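Glycine betaine/carnitine/choline ABC transporter (Staphylococcus aureus subsp. aureus Mu50, PDB 3O66) probably serves as the substrate-binding component of an ABC importer, capturing glycine betaine, carnitine, choline or related compounds for uptake into the cell. Local coordinates at residues V11-L16 with I23-L28; T73-T76 with K80-P83. One frame throughout, in Å; residues are numbered along the deposited sequence.

Interaction 1: V11-L16 with I23-L28; sequences VKITAL and IISHML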
ATOM      1  N   VAL A  11      -3.263  23.791  -0.681  1.00 39.99           N
ATOM      2  CA  VAL A  11      -3.314  22.347  -0.485  1.00 35.07           C
ATOM      3  C   VAL A  11      -1.883  21.795  -0.569  1.00 31.99           C
ATOM      4  O   VAL A  11      -1.136  22.048  -1.522  1.00 29.58           O
ATOM      5  CB  VAL A  11      -4.227  21.652  -1.536  1.00 34.17           C
ATOM      6  CG1 VAL A  11      -4.162  20.154  -1.389  1.00 31.25           C
ATOM      7  CG2 VAL A  11      -5.670  22.105  -1.384  1.00 35.48           C
ATOM      8  N   LYS A  12      -1.507  21.051   0.453  1.00 29.84           N
ATOM      9  CA  LYS A  12      -0.225  20.399   0.464  1.00 28.83           C
ATOM     10  C   LYS A  12      -0.428  18.923   0.818  1.00 26.96           C
ATOM     11  O   LYS A  12      -1.110  18.595   1.796  1.00 26.43           O
ATOM     12  CB  LYS A  12       0.702  21.085   1.462  1.00 30.28           C
ATOM     13  CG  LYS A  12       1.114  22.507   1.055  1.00 34.27           C
ATOM     14  CD  LYS A  12       1.688  23.239   2.265  1.00 40.75           C
ATOM     15  CE  LYS A  12       2.096  24.666   1.934  1.00 45.34           C
ATOM     16  NZ  LYS A  12       3.480  24.670   1.370  1.00 49.09           N
ATOM     17  N   ILE A  13       0.169  18.062   0.001  1.00 25.23           N
ATOM     18  CA  ILE A  13      -0.027  16.629   0.047  1.00 24.21           C
ATOM     19  C   ILE A  13       1.277  15.953   0.484  1.00 24.21           C
ATOM     20  O   ILE A  13       2.328  16.050  -0.208  1.00 25.30           O
ATOM     21  CB  ILE A  13      -0.413  16.070  -1.358  1.00 24.12           C
ATOM     22  CG1 ILE A  13      -1.612  16.842  -1.937  1.00 23.64           C
ATOM     23  CG2 ILE A  13      -0.617  14.541  -1.293  1.00 22.73           C
ATOM     24  CD1 ILE A  13      -1.948  16.539  -3.415  1.00 23.93           C
ATOM     25  N   THR A  14       1.217  15.220   1.587  1.00 22.65           N
ATOM     26  CA  THR A  14       2.413  14.537   2.035  1.00 23.11           C
ATOM     27  C   THR A  14       2.676  13.312   1.161  1.00 23.36           C
ATOM     28  O   THR A  14       1.723  12.582   0.760  1.00 23.09           O
ATOM     29  CB  THR A  14       2.311  14.044   3.472  1.00 22.50           C
ATOM     30  OG1 THR A  14       1.326  12.999   3.524  1.00 22.87           O
ATOM     31  CG2 THR A  14       1.951  15.157   4.403  1.00 23.65           C
ATOM     32  N   ALA A  15       3.956  13.094   0.867  1.00 24.38           N
ATOM     33  CA  ALA A  15       4.360  11.906   0.132  1.00 24.30           C
ATOM     34  C   ALA A  15       5.602  11.298   0.744  1.00 25.75           C
ATOM     35  O   ALA A  15       6.510  12.038   1.211  1.00 26.76           O
ATOM     36  CB  ALA A  15       4.595  12.245  -1.307  1.00 24.88           C
ATOM     37  N   LEU A  16       5.642   9.960   0.751  1.00 24.86           N
ATOM     38  CA  LEU A  16       6.792   9.198   1.207  1.00 25.89           C
ATOM     39  C   LEU A  16       7.802   9.211   0.060  1.00 26.70           C
ATOM     40  O   LEU A  16       7.474   9.643  -1.050  1.00 25.51           O
ATOM     41  CB  LEU A  16       6.392   7.727   1.537  1.00 25.34           C
ATOM     42  CG  LEU A  16       5.309   7.508   2.606  1.00 25.27           C
ATOM     43  CD1 LEU A  16       4.925   6.033   2.668  1.00 26.57           C
ATOM     44  CD2 LEU A  16       5.762   8.028   3.994  1.00 25.40           C
ATOM     45  N   ILE A  23       3.404   8.450  -6.897  1.00 20.96           N
ATOM     46  CA  ILE A  23       2.383   8.254  -7.949  1.00 20.97           C
ATOM     47  C   ILE A  23       0.995   8.755  -7.500  1.00 20.66           C
ATOM     48  O   ILE A  23       0.387   9.631  -8.165  1.00 21.14           O
ATOM     49  CB  ILE A  23       2.346   6.786  -8.465  1.00 20.58           C
ATOM     50  CG1 ILE A  23       3.655   6.436  -9.184  1.00 21.05           C
ATOM     51  CG2 ILE A  23       1.073   6.510  -9.444  1.00 19.84           C
ATOM     52  CD1 ILE A  23       3.896   4.906  -9.332  1.00 20.61           C
ATOM     53  N   ILE A  24       0.502   8.226  -6.386  0.50 19.69           N
ATOM     54  CA  ILE A  24      -0.832   8.599  -5.891  0.50 19.66           C
ATOM     55  C   ILE A  24      -0.898  10.057  -5.407  0.50 19.43           C
ATOM     56  O   ILE A  24      -1.914  10.722  -5.594  0.50 19.68           O
ATOM     57  CB  ILE A  24      -1.279   7.661  -4.792  0.50 18.72           C
ATOM     58  CG1 ILE A  24      -1.204   6.211  -5.274  0.50 18.47           C
ATOM     59  CG2 ILE A  24      -2.698   8.012  -4.322  0.50 19.76           C
ATOM     60  CD1 ILE A  24      -1.286   5.215  -4.135  0.50 17.22           C
ATOM     61  N   SER A  25       0.174  10.563  -4.798  1.00 19.74           N
ATOM     62  CA  SER A  25       0.210  12.009  -4.441  1.00 20.22           C
ATOM     63  C   SER A  25       0.150  12.927  -5.656  1.00 21.03           C
ATOM     64  O   SER A  25      -0.554  13.948  -5.653  1.00 20.66           O
ATOM     65  CB  SER A  25       1.424  12.331  -3.570  1.00 20.07           C
ATOM     66  OG  SER A  25       1.374  11.527  -2.411  1.00 22.18           O
ATOM     67  N   HIS A  26       0.859  12.555  -6.720  1.00 21.64           N
ATOM     68  CA  HIS A  26       0.807  13.365  -7.927  1.00 22.48           C
ATOM     69  C   HIS A  26      -0.525  13.213  -8.604  1.00 22.31           C
ATOM     70  O   HIS A  26      -0.978  14.148  -9.266  1.00 23.53           O
ATOM     71  CB  HIS A  26       1.928  12.990  -8.914  1.00 22.87           C
ATOM     72  CG  HIS A  26       3.220  13.654  -8.599  1.00 24.87           C
ATOM     73  ND1 HIS A  26       3.411  15.011  -8.739  1.00 26.98           N
ATOM     74  CD2 HIS A  26       4.376  13.159  -8.100  1.00 26.35           C
ATOM     75  CE1 HIS A  26       4.638  15.321  -8.361  1.00 27.91           C
ATOM     76  NE2 HIS A  26       5.244  14.214  -7.970  1.00 27.53           N
HETATM   77  N   MSE A  27      -1.158  12.050  -8.433  1.00 21.31           N
HETATM   78  CA  MSE A  27      -2.447  11.798  -9.053  1.00 22.23           C
HETATM   79  C   MSE A  27      -3.496  12.695  -8.404  1.00 22.49           C
HETATM   80  O   MSE A  27      -4.274  13.342  -9.117  1.00 22.20           O
HETATM   81  CB  MSE A  27      -2.799  10.309  -8.951  1.00 21.55           C
HETATM   82  CG  MSE A  27      -3.951   9.854  -9.770  1.00 23.17           C
HETATM   83 SE   MSE A  27      -4.280   7.952  -9.352  0.75 25.24          SE
HETATM   84  CE  MSE A  27      -2.703   7.085 -10.137  1.00 23.36           C
ATOM     85  N   LEU A  28      -3.450  12.814  -7.069  1.00 21.95           N
ATOM     86  CA  LEU A  28      -4.351  13.738  -6.359  1.00 23.35           C
ATOM     87  C   LEU A  28      -4.072  15.170  -6.770  1.00 23.82           C
ATOM     88  O   LEU A  28      -5.003  15.946  -6.987  1.00 23.86           O
ATOM     89  CB  LEU A  28      -4.217  13.605  -4.833  1.00 23.59           C
ATOM     90  CG  LEU A  28      -4.811  12.328  -4.229  1.00 26.06           C
ATOM     91  CD1 LEU A  28      -4.396  12.224  -2.763  1.00 25.61           C
ATOM     92  CD2 LEU A  28      -6.333  12.298  -4.359  1.00 29.27           C
TER
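Ser25 is set against the strand between Ile13 and Ala15, two alternate strand residues whose side chains face the helix. Its CB lies 3.8 Å from Ile13 CG2, while its OG comes within 3.5 Å of Ala15 CB. This is the tight part of the contact: the small serine and alanine bring the backbones close, with the CA atoms of Ala15 and Ser25 6.2 Å apart. Toward Leu28 the fit is looser. Ile13 reaches along the helix with CD1, which touches Ser25 O at 3.7 Å and Leu28 CB at 4.0 Å. The isoleucine spans both neighbours because its branches diverge: CG2 stands anti to the backbone N and meets the serine, whereas CG1, beside that N (chi1 -53°), carries CD1 onward. The touching residues are buried, whereas Lys12 and His26 are partly exposed. Segment 23-28 runs nearly antiparallel to strand 12-16 (164°), as expected in the beta-alpha-beta crossover 12-16, 19-35, 43-48. No hydrogen bond joins 11-16 to 23-28; one comes just before, from Leu16 N to Ser21 OG. Between the two segments the chemistry therefore implies van der Waals packing, with the buried Ser25 OG satisfied by Ser21 O, one turn earlier.

Interaction 2: T73-T76 with K80-P83; sequences TDLT and KEAP
Thr76 and Leu75, the last two residues of helix 71-76, bury the most surface here, followed by Glu81 in the returning loop. Leu75 O accepts a hydrogen bond from Glu81 N at 2.9 Å, in the carbonyl plane and fairly straight (153° at the hydrogen). That link ties the end of the helix to the chain coming back. Beside it, Leu75 CD1 packs at 3.7 Å on Glu81 CB, the two side chains meeting at a slant, and CD2 lies 3.8 Å from Ala82 O. Leu75 can reach the loop because its CG is anti to the backbone N (chi1 -176°), which swings the branched end over to the loop residues. Thr76 uses its CA and its methyl CG2. The CA lies 3.4 Å from Glu81 O in a CA-H...O contact, and CG2 approaches the same Glu81 O, also at 3.4 Å. The methyl rests over the face of the proline ring, 3.7 Å from Pro83 CD. The threonine hydroxyl turns back to its own helix, where OG1 is hydrogen-bonded to Gly72 O. Glu81 leads its carboxylate away from the contact, toward a long, weak ion pair with Lys101. The contact thus folds the loop back on the end of helix 71-76, which follows strand 65-70 directly, while Leu75 also packs on Ala93 and Thr94 of helix 87-102, the next helix in the chain.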
ATOM      1  N   THR A  73      -1.415   0.337   9.479  1.00 26.48           N
ATOM      2  CA  THR A  73      -0.313   1.122  10.024  1.00 26.59           C
ATOM      3  C   THR A  73      -0.883   2.201  10.914  1.00 26.52           C
ATOM      4  O   THR A  73      -0.402   2.407  12.030  1.00 26.75           O
ATOM      5  CB  THR A  73       0.499   1.793   8.935  1.00 26.09           C
ATOM      6  OG1 THR A  73       1.118   0.782   8.130  1.00 25.62           O
ATOM      7  CG2 THR A  73       1.582   2.703   9.575  1.00 27.19           C
ATOM      8  N   ASP A  74      -1.893   2.909  10.414  1.00 25.70           N
ATOM      9  CA  ASP A  74      -2.400   4.047  11.171  1.00 26.85           C
ATOM     10  C   ASP A  74      -3.287   3.678  12.383  1.00 27.24           C
ATOM     11  O   ASP A  74      -3.367   4.439  13.355  1.00 27.34           O
ATOM     12  CB  ASP A  74      -3.060   5.033  10.223  1.00 27.10           C
ATOM     13  CG  ASP A  74      -2.039   5.890   9.508  1.00 27.15           C
ATOM     14  OD1 ASP A  74      -1.187   6.505  10.181  1.00 28.95           O
ATOM     15  OD2 ASP A  74      -2.054   5.919   8.269  1.00 30.56           O
ATOM     16  N   LEU A  75      -3.934   2.512  12.310  1.00 27.21           N
ATOM     17  CA  LEU A  75      -4.725   2.006  13.422  1.00 28.02           C
ATOM     18  C   LEU A  75      -3.889   1.682  14.662  1.00 29.66           C
ATOM     19  O   LEU A  75      -4.330   1.957  15.783  1.00 30.13           O
ATOM     20  CB  LEU A  75      -5.576   0.794  13.025  1.00 27.60           C
ATOM     21  CG  LEU A  75      -6.524   0.222  14.086  1.00 27.63           C
ATOM     22  CD1 LEU A  75      -7.527   1.273  14.590  1.00 26.34           C
ATOM     23  CD2 LEU A  75      -7.269  -0.978  13.559  1.00 28.76           C
ATOM     24  N   THR A  76      -2.720   1.069  14.477  1.00 29.51           N
ATOM     25  CA  THR A  76      -1.868   0.767  15.619  1.00 31.91           C
ATOM     26  C   THR A  76      -0.814   1.850  15.894  1.00 31.88           C
ATOM     27  O   THR A  76      -0.238   1.904  16.983  1.00 33.67           O
ATOM     28  CB  THR A  76      -1.193  -0.619  15.488  1.00 32.56           C
ATOM     29  OG1 THR A  76      -0.307  -0.601  14.373  1.00 33.26           O
ATOM     30  CG2 THR A  76      -2.247  -1.733  15.312  1.00 33.70           C
ATOM     31  N   LYS A  80      -3.099   4.441  18.028  0.50 33.40           N
ATOM     32  CA  LYS A  80      -2.671   3.744  19.260  0.50 35.03           C
ATOM     33  C   LYS A  80      -3.632   2.629  19.687  0.50 35.65           C
ATOM     34  O   LYS A  80      -3.766   2.358  20.890  0.50 36.95           O
ATOM     35  CB  LYS A  80      -2.530   4.737  20.434  0.50 36.27           C
ATOM     36  CG  LYS A  80      -1.273   5.612  20.461  0.50 37.98           C
ATOM     37  CD  LYS A  80      -1.478   6.795  21.411  0.50 40.38           C
ATOM     38  CE  LYS A  80      -0.322   6.975  22.405  0.50 43.48           C
ATOM     39  NZ  LYS A  80       0.682   7.994  21.982  0.50 43.68           N
ATOM     40  N   GLU A  81      -4.303   1.990  18.727  1.00 34.93           N
ATOM     41  CA  GLU A  81      -5.325   0.978  19.040  1.00 35.97           C
ATOM     42  C   GLU A  81      -4.765  -0.421  18.793  1.00 36.14           C
ATOM     43  O   GLU A  81      -3.692  -0.574  18.222  1.00 35.42           O
ATOM     44  CB  GLU A  81      -6.611   1.189  18.212  1.00 35.69           C
ATOM     45  CG  GLU A  81      -7.333   2.540  18.420  1.00 37.50           C
ATOM     46  CD  GLU A  81      -8.039   2.678  19.786  1.00 41.90           C
ATOM     47  OE1 GLU A  81      -8.016   1.725  20.599  1.00 44.27           O
ATOM     48  OE2 GLU A  81      -8.629   3.747  20.045  1.00 42.53           O
ATOM     49  N   ALA A  82      -5.499  -1.436  19.241  1.00 36.72           N
ATOM     50  CA  ALA A  82      -5.144  -2.819  18.964  1.00 36.78           C
ATOM     51  C   ALA A  82      -5.393  -3.143  17.478  1.00 35.36           C
ATOM     52  O   ALA A  82      -6.303  -2.589  16.867  1.00 34.24           O
ATOM     53  CB  ALA A  82      -5.956  -3.743  19.873  1.00 38.29           C
ATOM     54  N   PRO A  83      -4.567  -4.034  16.876  1.00 35.02           N
ATOM     55  CA  PRO A  83      -4.833  -4.426  15.483  1.00 33.38           C
ATOM     56  C   PRO A  83      -6.166  -5.167  15.352  1.00 33.30           C
ATOM     57  O   PRO A  83      -6.552  -5.899  16.264  1.00 33.25           O
ATOM     58  CB  PRO A  83      -3.678  -5.392  15.160  1.00 33.57           C
ATOM     59  CG  PRO A  83      -3.115  -5.796  16.474  1.00 35.80           C
ATOM     60  CD  PRO A  83      -3.336  -4.646  17.396  1.00 36.05           C
TER

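In the fold
Interactions 1 and 2 illustrate how one lobe of a periplasmic-binding-protein fold combines a buried crossover with a surface turn. They follow in series along the chain, with centres 23 Å apart and nearest atoms about 8 Å apart, so they do not touch. Interaction 1 sets helix 19-35 on strand 12-16 of the mixed five-stranded sheet, between strands 43-48 and 65-70; interaction 2 closes the loop after helix 71-76, which follows strand 65-70 directly. That strand relates them: near its start Ile65 touches Ile13 and Leu28, and near its other end Arg69 forms a salt bridge with Asp74 of helix 71-76. One contact thus lies in the buried sheet layer, the other on the surface of the same lobe.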